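Peptidoglycan synthetase penicillin-binding protein 3 (Bifidobacterium adolescentis, PDB 4YE5) probably binds penicillin and, as a member of the transpeptidase family, probably cross-links peptidoglycan in building the cell wall. Local coordinates at residues 50-55 with 140-145; 99-104 with 118-123; 216-221 with 252-257; 282-287 with 488-493; 499-504 with 522-527. All coordinates share one frame; numbering follows the deposited sequence.

Contact 1 (50-55 with 140-145)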
# COMPACT_ATOMS: atom_id res chain seq x y z
N TYR A 50 21.22 18.59 -10.98
CA TYR A 50 22.14 19.03 -9.93
C TYR A 50 22.15 20.54 -9.75
O TYR A 50 21.95 21.30 -10.70
CB TYR A 50 23.56 18.56 -10.25
CG TYR A 50 23.70 17.07 -10.24
CD1 TYR A 50 23.95 16.40 -9.06
CD2 TYR A 50 23.58 16.33 -11.41
CE1 TYR A 50 24.07 15.03 -9.02
CE2 TYR A 50 23.70 14.94 -11.38
CZ TYR A 50 23.95 14.30 -10.18
OH TYR A 50 24.08 12.92 -10.12
N THR A 51 22.37 20.97 -8.52
CA THR A 51 22.73 22.36 -8.30
C THR A 51 24.25 22.42 -8.12
O THR A 51 24.81 21.65 -7.33
CB THR A 51 22.01 22.97 -7.08
OG1 THR A 51 20.59 22.83 -7.26
CG2 THR A 51 22.33 24.44 -6.96
N ILE A 52 24.91 23.29 -8.88
CA ILE A 52 26.36 23.43 -8.77
C ILE A 52 26.68 24.52 -7.76
O ILE A 52 26.24 25.66 -7.90
CB ILE A 52 27.02 23.74 -10.13
CG1 ILE A 52 26.73 22.62 -11.14
CG2 ILE A 52 28.55 23.96 -9.98
CD1 ILE A 52 27.10 21.23 -10.63
N ILE A 53 27.44 24.14 -6.73
CA ILE A 53 27.76 25.03 -5.61
C ILE A 53 29.23 25.39 -5.61
O ILE A 53 30.09 24.53 -5.83
CB ILE A 53 27.43 24.33 -4.26
CG1 ILE A 53 25.96 23.89 -4.20
CG2 ILE A 53 27.79 25.25 -3.08
CD1 ILE A 53 24.95 25.04 -4.35
N GLY A 54 29.54 26.66 -5.37
CA GLY A 54 30.91 27.07 -5.13
C GLY A 54 31.17 27.45 -3.67
O GLY A 54 30.25 27.85 -2.95
N ASN A 55 32.41 27.28 -3.24
CA ASN A 55 32.88 27.72 -1.93
C ASN A 55 33.81 28.93 -2.13
O ASN A 55 35.00 28.77 -2.42
CB ASN A 55 33.62 26.58 -1.23
CG ASN A 55 34.13 26.95 0.17
OD1 ASN A 55 34.47 28.09 0.44
ND2 ASN A 55 34.18 25.95 1.05
N VAL A 140 34.29 23.39 -5.91
CA VAL A 140 33.01 23.34 -6.58
C VAL A 140 32.45 21.93 -6.40
O VAL A 140 33.19 20.95 -6.51
CB VAL A 140 33.16 23.67 -8.07
CG1 VAL A 140 31.83 23.61 -8.77
CG2 VAL A 140 33.80 25.04 -8.25
N TYR A 141 31.17 21.82 -6.10
CA TYR A 141 30.54 20.50 -6.00
C TYR A 141 29.08 20.53 -6.45
O TYR A 141 28.46 21.61 -6.59
CB TYR A 141 30.65 19.92 -4.58
CG TYR A 141 30.06 20.79 -3.49
CD1 TYR A 141 30.82 21.80 -2.90
CD2 TYR A 141 28.75 20.60 -3.05
CE1 TYR A 141 30.29 22.60 -1.90
CE2 TYR A 141 28.21 21.40 -2.04
CZ TYR A 141 28.99 22.39 -1.47
OH TYR A 141 28.48 23.19 -0.47
N ALA A 142 28.55 19.35 -6.69
CA ALA A 142 27.21 19.18 -7.21
C ALA A 142 26.25 18.68 -6.12
O ALA A 142 26.55 17.73 -5.41
CB ALA A 142 27.24 18.19 -8.36
N GLU A 143 25.10 19.33 -6.00
CA GLU A 143 24.06 18.86 -5.09
C GLU A 143 22.89 18.27 -5.88
O GLU A 143 22.24 18.98 -6.64
CB GLU A 143 23.59 19.98 -4.14
CG GLU A 143 24.45 20.11 -2.89
CD GLU A 143 24.04 21.25 -1.95
OE1 GLU A 143 23.18 22.08 -2.34
OE2 GLU A 143 24.59 21.32 -0.82
N LEU A 144 22.66 16.97 -5.72
CA LEU A 144 21.61 16.26 -6.43
C LEU A 144 20.21 16.76 -6.04
O LEU A 144 19.90 16.88 -4.86
CB LEU A 144 21.72 14.76 -6.14
CG LEU A 144 20.58 13.89 -6.67
CD1 LEU A 144 20.64 13.80 -8.18
CD2 LEU A 144 20.63 12.49 -6.03
N SER A 145 19.39 17.08 -7.03
CA SER A 145 18.05 17.60 -6.76
C SER A 145 17.14 16.44 -6.40
O SER A 145 17.44 15.28 -6.71
CB SER A 145 17.46 18.32 -7.99
OG SER A 145 16.19 17.70 -8.29
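The Y50 side chain crosses that of L144 on the neighbouring antiparallel strand. Y50 CB sits 3.9 Å from E143 O, and CG looks onto the methyl of A142. Further out, Y50 CD1 comes within 3.5 Å of L144 CA, and Y50 CE1 lies 3.7 Å from L144 CB. CZ and OH then slide past L144 CD1, and the hydroxyl finds its polar partner in E48. A first torsion of -64° leaves the ring beside its own backbone N.

Two pairs of backbone bonds tie the strands, T51 with E143 and I53 with Y141; I53 N to Y141 O is 2.7 Å and nearly straight. On the face carrying T51, I53, Y141 and E143, the Y141 ring folds over I53. I53 CB stands 3.9 Å from the centroid of the Y141 ring, a CH-pi contact over the face, while I53 CG2 reaches 3.4 Å from Y141 OH. On the other face I52 CG2 lies 3.5 Å from V140 CG1.

Strand 50-54 is the middle of three, with 117-123 along its second edge. Helix 125-132 packs on the face of Y50, A142 and V140, and helix 87-99 joins it at V140 through V91 and L95.

Contact 2 (99-104 with 118-123)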
# COMPACT_ATOMS: atom_id res chain seq x y z
N LEU A 99 29.91 25.74 -17.72
CA LEU A 99 28.57 26.13 -17.28
C LEU A 99 27.85 27.02 -18.30
O LEU A 99 26.66 27.32 -18.14
CB LEU A 99 28.64 26.83 -15.92
CG LEU A 99 29.06 25.99 -14.71
CD1 LEU A 99 29.31 26.87 -13.50
CD2 LEU A 99 28.03 24.91 -14.37
N GLY A 100 28.56 27.42 -19.35
CA GLY A 100 28.01 28.35 -20.33
C GLY A 100 27.66 29.67 -19.68
O GLY A 100 26.60 30.23 -19.92
N MSE A 101 28.55 30.16 -18.83
CA MSE A 101 28.29 31.39 -18.10
C MSE A 101 29.43 32.36 -18.29
O MSE A 101 30.52 31.98 -18.76
CB MSE A 101 28.08 31.11 -16.61
CG MSE A 101 26.77 30.38 -16.29
SE MSE A 101 26.58 29.99 -14.38
CE MSE A 101 26.51 31.82 -13.71
N ASP A 102 29.20 33.61 -17.92
CA ASP A 102 30.23 34.64 -18.06
C ASP A 102 31.23 34.59 -16.90
O ASP A 102 30.85 34.49 -15.72
CB ASP A 102 29.58 36.01 -18.20
CG ASP A 102 30.59 37.13 -18.25
OD1 ASP A 102 31.27 37.28 -19.29
OD2 ASP A 102 30.72 37.85 -17.24
N ALA A 103 32.52 34.63 -17.24
CA ALA A 103 33.58 34.48 -16.26
C ALA A 103 33.57 35.60 -15.23
O ALA A 103 33.83 35.38 -14.05
CB ALA A 103 34.95 34.41 -16.94
N THR A 104 33.26 36.82 -15.67
CA THR A 104 33.18 37.96 -14.78
C THR A 104 32.12 37.73 -13.71
O THR A 104 32.37 37.93 -12.53
CB THR A 104 32.84 39.26 -15.54
OG1 THR A 104 33.87 39.53 -16.50
CG2 THR A 104 32.73 40.42 -14.58
N VAL A 118 25.45 29.52 -4.69
CA VAL A 118 24.91 28.79 -5.83
C VAL A 118 25.50 29.38 -7.10
O VAL A 118 25.49 30.60 -7.29
CB VAL A 118 23.37 28.88 -5.92
CG1 VAL A 118 22.89 28.22 -7.21
CG2 VAL A 118 22.74 28.22 -4.73
N LEU A 119 26.04 28.52 -7.97
CA LEU A 119 26.62 28.99 -9.22
C LEU A 119 25.66 28.75 -10.37
O LEU A 119 25.56 29.56 -11.29
CB LEU A 119 27.95 28.30 -9.50
CG LEU A 119 29.05 28.54 -8.47
CD1 LEU A 119 30.25 27.65 -8.76
CD2 LEU A 119 29.44 30.02 -8.45
N LYS A 120 24.98 27.61 -10.33
CA LYS A 120 23.98 27.28 -11.34
C LYS A 120 23.05 26.18 -10.87
O LYS A 120 23.49 25.19 -10.27
CB LYS A 120 24.64 26.87 -12.66
CG LYS A 120 23.67 26.87 -13.83
CD LYS A 120 24.36 26.59 -15.14
CE LYS A 120 23.34 26.60 -16.28
NZ LYS A 120 23.97 26.35 -17.60
N LYS A 121 21.75 26.36 -11.14
CA LYS A 121 20.73 25.39 -10.78
C LYS A 121 20.40 24.51 -11.97
O LYS A 121 20.65 24.90 -13.11
CB LYS A 121 19.44 26.12 -10.36
CG LYS A 121 19.59 27.06 -9.18
CD LYS A 121 18.25 27.64 -8.77
CE LYS A 121 18.41 28.74 -7.74
NZ LYS A 121 17.09 29.29 -7.33
N ASP A 122 19.84 23.33 -11.70
CA ASP A 122 19.25 22.49 -12.74
C ASP A 122 20.21 22.09 -13.88
O ASP A 122 19.84 22.11 -15.06
CB ASP A 122 18.01 23.22 -13.29
CG ASP A 122 17.21 22.37 -14.25
OD1 ASP A 122 17.05 21.17 -13.98
OD2 ASP A 122 16.78 22.91 -15.29
N VAL A 123 21.44 21.73 -13.55
CA VAL A 123 22.37 21.26 -14.57
C VAL A 123 22.28 19.74 -14.74
O VAL A 123 21.85 19.01 -13.83
CB VAL A 123 23.85 21.69 -14.30
CG1 VAL A 123 23.92 23.13 -13.78
CG2 VAL A 123 24.50 20.75 -13.33
O HOH W 1 24.12 29.26 -18.30
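L99, the last residue of helix 87-99, offers its carbonyl to K120: K120 NZ donates to L99 O at 2.9 Å, tilted somewhat from the carbonyl plane. The lysine gets there because its chain is extended throughout, CG anti to the backbone N (chi1 -165°) and every later torsion extended as well. On the way K120 CD passes L99 CD2 at 4.1 Å, the two side chains running in opposite directions. L99 CD1 only grazes L119 CB.

G100 leaves the helix with a positive phi of 61°. Its carbonyl accepts from water 1, which in turn takes a bond from K120 NZ at 3.0 Å. The ammonium is therefore gripped by one carbonyl directly and by the next through water, at a helix C-terminus, where a positive charge would probably be welcome.

Next comes M101, a selenomethionine, which swings back over the strand. A bend in its last torsion (chi3 64°) lays the tip against L119 O, with M101 SE at 3.3 Å and M101 CE at 3.4 Å from that oxygen; SE also rests on K120 CB. Beyond it the chain turns away at D102, whose carboxylate caps helix 103-109 by accepting from E105 N.

L119 and K120 form a classic beta bulge opposite I52 of strand 50-54. L119 packs on L95 of helix 87-99 and L106 of helix 103-109, and M101 lies on L106 and K109. The corner between helices 87-99 and 103-109 thus sits against strand 117-123, at one edge of the three-stranded sheet.

Contact 3 (216-221 with 252-257)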
# COMPACT_ATOMS: atom_id res chain seq x y z
N THR A 216 9.33 -3.25 -6.60
CA THR A 216 8.21 -3.72 -7.42
C THR A 216 7.03 -4.13 -6.54
O THR A 216 7.19 -4.96 -5.64
CB THR A 216 8.66 -4.93 -8.28
OG1 THR A 216 9.66 -4.50 -9.22
CG2 THR A 216 7.49 -5.54 -9.03
N LEU A 217 5.86 -3.54 -6.79
CA LEU A 217 4.65 -3.81 -6.02
C LEU A 217 3.94 -5.03 -6.58
O LEU A 217 4.16 -5.39 -7.74
CB LEU A 217 3.68 -2.61 -6.09
CG LEU A 217 4.27 -1.24 -5.74
CD1 LEU A 217 3.12 -0.17 -5.73
CD2 LEU A 217 4.93 -1.35 -4.38
N THR A 218 3.08 -5.66 -5.79
CA THR A 218 2.16 -6.66 -6.32
C THR A 218 0.97 -5.99 -7.05
O THR A 218 0.24 -6.66 -7.78
CB THR A 218 1.59 -7.53 -5.20
OG1 THR A 218 0.89 -6.69 -4.28
CG2 THR A 218 2.72 -8.31 -4.47
N ILE A 219 0.79 -4.69 -6.82
CA ILE A 219 -0.30 -3.95 -7.45
C ILE A 219 -0.14 -3.97 -8.97
O ILE A 219 0.95 -3.76 -9.49
CB ILE A 219 -0.31 -2.46 -7.01
CG1 ILE A 219 -0.49 -2.34 -5.50
CG2 ILE A 219 -1.40 -1.66 -7.77
CD1 ILE A 219 -1.91 -2.68 -4.99
N ASP A 220 -1.24 -4.24 -9.67
CA ASP A 220 -1.29 -4.16 -11.13
C ASP A 220 -1.96 -2.85 -11.52
O ASP A 220 -3.09 -2.59 -11.12
CB ASP A 220 -2.12 -5.31 -11.70
CG ASP A 220 -2.15 -5.31 -13.22
OD1 ASP A 220 -2.92 -4.52 -13.80
OD2 ASP A 220 -1.40 -6.11 -13.84
N ARG A 221 -1.26 -2.05 -12.33
CA ARG A 221 -1.68 -0.71 -12.72
C ARG A 221 -3.06 -0.74 -13.37
O ARG A 221 -3.89 0.11 -13.10
CB ARG A 221 -0.65 -0.14 -13.72
CG ARG A 221 -0.52 1.37 -13.81
CD ARG A 221 0.56 1.78 -14.85
NE ARG A 221 0.24 1.22 -16.15
CZ ARG A 221 -0.35 1.88 -17.14
NH1 ARG A 221 -0.62 3.17 -17.03
NH2 ARG A 221 -0.63 1.24 -18.26
N SER A 252 -1.80 -16.75 -3.42
CA SER A 252 -0.55 -16.15 -2.95
C SER A 252 -0.72 -15.15 -1.80
O SER A 252 0.22 -14.92 -1.05
CB SER A 252 0.16 -15.45 -4.11
OG SER A 252 -0.60 -14.30 -4.48
N GLY A 253 -1.90 -14.56 -1.68
CA GLY A 253 -2.10 -13.46 -0.75
C GLY A 253 -1.60 -12.12 -1.27
O GLY A 253 -1.56 -11.14 -0.53
N ASP A 254 -1.21 -12.07 -2.55
CA ASP A 254 -0.76 -10.82 -3.17
C ASP A 254 -1.89 -9.85 -3.41
O ASP A 254 -2.98 -10.24 -3.81
CB ASP A 254 -0.10 -11.08 -4.51
CG ASP A 254 1.28 -11.68 -4.38
OD1 ASP A 254 1.77 -11.78 -3.23
OD2 ASP A 254 1.87 -12.03 -5.43
N ILE A 255 -1.61 -8.56 -3.19
CA ILE A 255 -2.62 -7.52 -3.33
C ILE A 255 -2.54 -6.88 -4.72
O ILE A 255 -1.57 -6.23 -5.05
CB ILE A 255 -2.44 -6.43 -2.25
CG1 ILE A 255 -2.54 -7.11 -0.86
CG2 ILE A 255 -3.47 -5.30 -2.44
CD1 ILE A 255 -2.36 -6.16 0.31
N LEU A 256 -3.57 -7.09 -5.54
CA LEU A 256 -3.53 -6.61 -6.92
C LEU A 256 -4.08 -5.21 -7.06
O LEU A 256 -3.78 -4.52 -8.04
CB LEU A 256 -4.35 -7.54 -7.81
CG LEU A 256 -3.63 -8.70 -8.50
CD1 LEU A 256 -2.36 -9.18 -7.79
CD2 LEU A 256 -4.60 -9.83 -8.60
N ALA A 257 -4.94 -4.81 -6.12
CA ALA A 257 -5.47 -3.45 -6.06
C ALA A 257 -5.93 -3.13 -4.65
O ALA A 257 -6.46 -4.00 -3.95
CB ALA A 257 -6.66 -3.25 -7.05
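Where strand 214-217 gives way to helix 221-238, the connecting turn leans on the start of strand 255-260, an outermost strand of the five-stranded antiparallel sheet, and T218 meets I255 there. T218 OG1 donates to I255 O at 2.6 Å, with a C=O...donor angle of 125°. Its chi1 of 59° tucks the hydroxyl between backbone N and carbonyl carbon, turned to the strand. The same hydroxyl also bonds to R428 O.

The other branch of the threonine does something different. T218 CG2 stands 3.7 Å from D254 CG and only slightly farther from both carboxylate oxygens, so the methyl covers the flat of the group. D254 itself is paired with R428 in a salt bridge, which ties this corner to R428, just ahead of strand 430-434.

One residue further, I219 CD1 fits over the bend of the strand, 3.6 Å from I255 O and 3.8 Å from A257 CA. D220 N then donates to L256 O at 3.0 Å, a fairly straight bond (165° at the hydrogen). L256 in return lays its CD1 against T218 O, also at 3.6 Å.

Segment 252-257 contains an ST turn, S252 OG accepting from D254 N, and a classic beta bulge, L256 and A257 opposite V247. D220 is the N-cap of helix 221-238, its OD1 taking V223 N. A helix start docked on the bulged edge of an antiparallel sheet fits the helix-and-sheet architecture of the penicillin-binding transpeptidase fold.

Contact 4 (282-287 with 488-493)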
# COMPACT_ATOMS: atom_id res chain seq x y z
N THR A 282 -11.48 1.73 9.76
CA THR A 282 -11.92 0.51 10.43
C THR A 282 -13.42 0.59 10.68
O THR A 282 -13.98 1.67 10.75
CB THR A 282 -11.18 0.25 11.76
OG1 THR A 282 -11.48 1.30 12.69
CG2 THR A 282 -9.66 0.18 11.55
N PHE A 283 -14.06 -0.56 10.80
CA PHE A 283 -15.52 -0.63 10.90
C PHE A 283 -15.89 -2.02 11.37
O PHE A 283 -15.11 -2.97 11.21
CB PHE A 283 -16.15 -0.39 9.52
CG PHE A 283 -15.50 -1.20 8.41
CD1 PHE A 283 -15.96 -2.46 8.10
CD2 PHE A 283 -14.40 -0.70 7.72
CE1 PHE A 283 -15.34 -3.21 7.08
CE2 PHE A 283 -13.78 -1.43 6.70
CZ PHE A 283 -14.24 -2.69 6.39
N GLU A 284 -17.10 -2.15 11.93
CA GLU A 284 -17.63 -3.46 12.23
C GLU A 284 -18.00 -4.10 10.92
O GLU A 284 -18.59 -3.43 10.06
CB GLU A 284 -18.88 -3.36 13.14
CG GLU A 284 -18.58 -2.84 14.54
CD GLU A 284 -19.87 -2.52 15.30
OE1 GLU A 284 -20.65 -1.66 14.82
OE2 GLU A 284 -20.11 -3.14 16.35
N PRO A 285 -17.65 -5.39 10.75
CA PRO A 285 -17.92 -6.06 9.47
C PRO A 285 -19.38 -6.50 9.32
O PRO A 285 -19.76 -6.86 8.22
CB PRO A 285 -16.99 -7.28 9.52
CG PRO A 285 -16.91 -7.62 10.99
CD PRO A 285 -16.91 -6.25 11.69
N GLY A 286 -20.17 -6.48 10.40
CA GLY A 286 -21.54 -6.95 10.32
C GLY A 286 -21.62 -8.43 9.91
O GLY A 286 -20.72 -9.21 10.22
N SER A 287 -22.66 -8.79 9.16
CA SER A 287 -22.98 -10.19 8.90
C SER A 287 -21.88 -10.99 8.17
O SER A 287 -21.82 -12.21 8.27
CB SER A 287 -24.34 -10.29 8.16
OG SER A 287 -24.72 -11.66 7.93
N GLY A 488 -22.99 -7.37 4.33
CA GLY A 488 -23.25 -6.87 5.67
C GLY A 488 -23.52 -5.37 5.67
O GLY A 488 -23.35 -4.71 4.65
N THR A 489 -23.95 -4.84 6.81
CA THR A 489 -24.02 -3.41 7.06
C THR A 489 -23.62 -3.22 8.50
O THR A 489 -23.68 -4.17 9.29
CB THR A 489 -25.44 -2.81 6.88
OG1 THR A 489 -26.33 -3.41 7.83
CG2 THR A 489 -25.98 -3.06 5.47
N ALA A 490 -23.24 -1.99 8.84
CA ALA A 490 -22.89 -1.65 10.20
C ALA A 490 -23.01 -0.15 10.37
O ALA A 490 -22.75 0.61 9.42
CB ALA A 490 -21.46 -2.10 10.50
N GLU A 491 -23.41 0.29 11.56
CA GLU A 491 -23.40 1.71 11.86
C GLU A 491 -21.97 2.22 12.03
O GLU A 491 -21.11 1.53 12.61
CB GLU A 491 -24.22 2.01 13.13
CG GLU A 491 -24.33 3.50 13.40
CD GLU A 491 -25.14 3.82 14.65
OE1 GLU A 491 -25.77 2.89 15.21
OE2 GLU A 491 -25.14 4.99 15.06
N VAL A 492 -21.71 3.40 11.47
CA VAL A 492 -20.44 4.07 11.60
C VAL A 492 -20.72 5.51 12.03
O VAL A 492 -21.88 5.88 12.28
CB VAL A 492 -19.60 4.03 10.28
CG1 VAL A 492 -19.21 2.57 9.94
CG2 VAL A 492 -20.36 4.67 9.10
N ALA A 493 -19.67 6.32 12.14
CA ALA A 493 -19.76 7.70 12.61
C ALA A 493 -20.71 8.50 11.72
O ALA A 493 -20.53 8.55 10.50
CB ALA A 493 -18.37 8.33 12.64
O HOH W 2 -18.71 0.21 12.76
O HOH W 3 -23.29 -1.99 13.76
O HOH W 4 -21.18 1.05 15.60
O HOH W 5 -24.75 -6.99 8.81
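E284 sets its CG beside the backbone N (chi1 -67°) and keeps the next torsion extended (169°), which sends the chain out past A490; a chi3 of -60° then turns OE1 to the E491 side. OE1 reaches E491 through water: water 4, 2.9 Å from E284 OE1, donates also to E491 O, and water 3 links the same carboxylate oxygen to E491 N. Water 2 joins E284 N to E491 O, at 2.7 Å from the latter. OE2 turns elsewhere, to G403 N and a bound glycerol.

Direct contact is made by A490, whose CB presses on E284 O at 3.2 Å and lies 3.9 Å from E284 CB.

At the far end S287 lies beside G488. S287 begins an apparent SxxK motif, with its OG hydrogen-bonded to K290 and to K486 of a neighbouring KSG sequence, as at the active site of penicillin-binding proteins. Water 5 is held by S287 N at 2.8 Å and T489 N at 3.0 Å; two such backbone amides form the oxyanion hole in relatives. G286 and G488 bring the backbones close, with G286 CA 3.7 Å from T489 O. F283 CB touches V492 CG1, while its ring leads away to I503, V522 and L411.

Contact 5 (499-504 with 522-527)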
# COMPACT_ATOMS: atom_id res chain seq x y z
N LEU A 499 -28.78 11.16 10.29
CA LEU A 499 -28.91 10.87 11.70
C LEU A 499 -28.05 9.66 12.10
O LEU A 499 -27.31 9.70 13.08
CB LEU A 499 -30.39 10.62 12.04
CG LEU A 499 -30.85 10.64 13.49
CD1 LEU A 499 -30.26 11.83 14.24
CD2 LEU A 499 -32.38 10.71 13.50
N THR A 500 -28.14 8.60 11.31
CA THR A 500 -27.36 7.41 11.56
C THR A 500 -26.68 7.08 10.24
O THR A 500 -27.33 7.02 9.20
CB THR A 500 -28.27 6.23 11.98
OG1 THR A 500 -28.82 6.48 13.28
CG2 THR A 500 -27.50 4.92 11.98
N SER A 501 -25.36 6.91 10.25
CA SER A 501 -24.66 6.51 9.03
C SER A 501 -24.37 5.02 9.09
O SER A 501 -24.19 4.46 10.18
CB SER A 501 -23.36 7.28 8.83
OG SER A 501 -23.61 8.62 8.39
N ILE A 502 -24.32 4.39 7.92
CA ILE A 502 -23.96 2.98 7.85
C ILE A 502 -22.95 2.76 6.74
O ILE A 502 -22.77 3.60 5.86
CB ILE A 502 -25.21 2.11 7.55
CG1 ILE A 502 -25.73 2.40 6.15
CG2 ILE A 502 -26.33 2.35 8.60
CD1 ILE A 502 -26.14 1.16 5.37
N ILE A 503 -22.25 1.62 6.79
CA ILE A 503 -21.52 1.15 5.64
C ILE A 503 -22.27 -0.05 5.09
O ILE A 503 -22.97 -0.74 5.84
CB ILE A 503 -20.09 0.70 6.00
CG1 ILE A 503 -20.13 -0.20 7.23
CG2 ILE A 503 -19.22 1.94 6.28
CD1 ILE A 503 -19.08 -1.22 7.26
N SER A 504 -22.14 -0.25 3.78
CA SER A 504 -22.52 -1.47 3.08
C SER A 504 -21.22 -2.18 2.72
O SER A 504 -20.37 -1.60 2.05
CB SER A 504 -23.26 -1.10 1.79
OG SER A 504 -23.45 -2.20 0.91
N VAL A 522 -16.42 -1.69 0.36
CA VAL A 522 -17.12 -1.05 1.48
C VAL A 522 -17.53 0.36 1.05
O VAL A 522 -16.68 1.13 0.61
CB VAL A 522 -16.21 -0.95 2.73
CG1 VAL A 522 -16.99 -0.39 3.90
CG2 VAL A 522 -15.62 -2.34 3.07
N LEU A 523 -18.82 0.68 1.18
CA LEU A 523 -19.34 2.01 0.82
C LEU A 523 -20.03 2.61 2.02
O LEU A 523 -20.78 1.93 2.71
CB LEU A 523 -20.38 1.90 -0.33
CG LEU A 523 -19.95 1.11 -1.57
CD1 LEU A 523 -21.15 0.98 -2.52
CD2 LEU A 523 -18.77 1.79 -2.29
N LYS A 524 -19.79 3.90 2.25
CA LYS A 524 -20.46 4.60 3.34
C LYS A 524 -21.67 5.36 2.84
O LYS A 524 -21.58 6.13 1.89
CB LYS A 524 -19.51 5.57 4.06
CG LYS A 524 -20.19 6.29 5.25
CD LYS A 524 -19.19 7.10 6.11
CE LYS A 524 -19.95 7.92 7.17
NZ LYS A 524 -19.04 8.45 8.25
N ASP A 525 -22.81 5.11 3.47
CA ASP A 525 -24.07 5.75 3.12
C ASP A 525 -24.42 5.74 1.62
O ASP A 525 -24.71 6.80 1.05
CB ASP A 525 -24.05 7.20 3.65
CG ASP A 525 -24.13 7.26 5.18
OD1 ASP A 525 -24.75 6.36 5.78
OD2 ASP A 525 -23.57 8.21 5.77
N PRO A 526 -24.39 4.56 0.97
CA PRO A 526 -24.82 4.54 -0.44
C PRO A 526 -26.31 4.87 -0.59
O PRO A 526 -27.10 4.55 0.29
CB PRO A 526 -24.57 3.09 -0.87
CG PRO A 526 -24.69 2.31 0.41
CD PRO A 526 -24.09 3.20 1.47
N GLN A 527 -26.68 5.52 -1.69
CA GLN A 527 -28.06 5.88 -1.98
C GLN A 527 -28.51 5.08 -3.20
O GLN A 527 -27.69 4.50 -3.88
CB GLN A 527 -28.14 7.37 -2.34
CG GLN A 527 -27.49 8.28 -1.31
CD GLN A 527 -28.25 8.28 0.00
OE1 GLN A 527 -29.45 8.56 0.02
NE2 GLN A 527 -27.57 7.93 1.10
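S501 and I502 share the carboxylate of D525. S501 OG donates at 2.7 Å to D525 OD2, which accepts with its syn lone pair. I502 N meets D525 OD1 at 2.9 Å, also on the syn side but 32° out of the carboxylate plane. A chi1 of -70° in D525, with CG beside the backbone N, points the carboxylate at S501 and I502.

Backbone bonds continue the ladder. D525 N donates to I502 O at 2.8 Å, and S504 and L523 make a hydrogen-bonded pair in both directions. Between them I503 and K524 form the non-hydrogen-bonded pair, where I503 CA comes 3.1 Å from L523 O.

Nonpolar contacts are few. I503 CB rests on V522 CG1 at 3.9 Å; S504 CB touches P526 CG at the same distance. The aliphatic part of K524 passes S501, K524 CE to S501 CB at 3.8 Å, before NZ bonds to A493 O. S504 OG turns off to G532 O.

With both oxygens of buried D525 engaged by donors, its rotation is fixed and its negative charge probably stabilised; where strand 522-524 ends, the carboxylate adds two bonds to the one from D525 N to I502 O.

How the contacts relate
Contacts 1 and 2 lie in the dimerisation domain, and contacts 4 and 5 in the transpeptidase domain at the far end of an elongated chain, with about 55 Å between the centres of contacts 1 and 4. The first two are joined in one three-stranded sheet, where I52 bonds to L119 and K120; contact 2 falls within the chain between the two strands of contact 1. Contacts 3, 4 and 5 follow in sequence and share the five-stranded sheet, contact 3 at strand 255-260 and contact 4 at the other outermost strand, 484-492. Contact 5 adjoins contact 4, their centres about 9 Å apart: strand 484-492 pairs with 501-510, placing the hairpin next to the probable active-site strand.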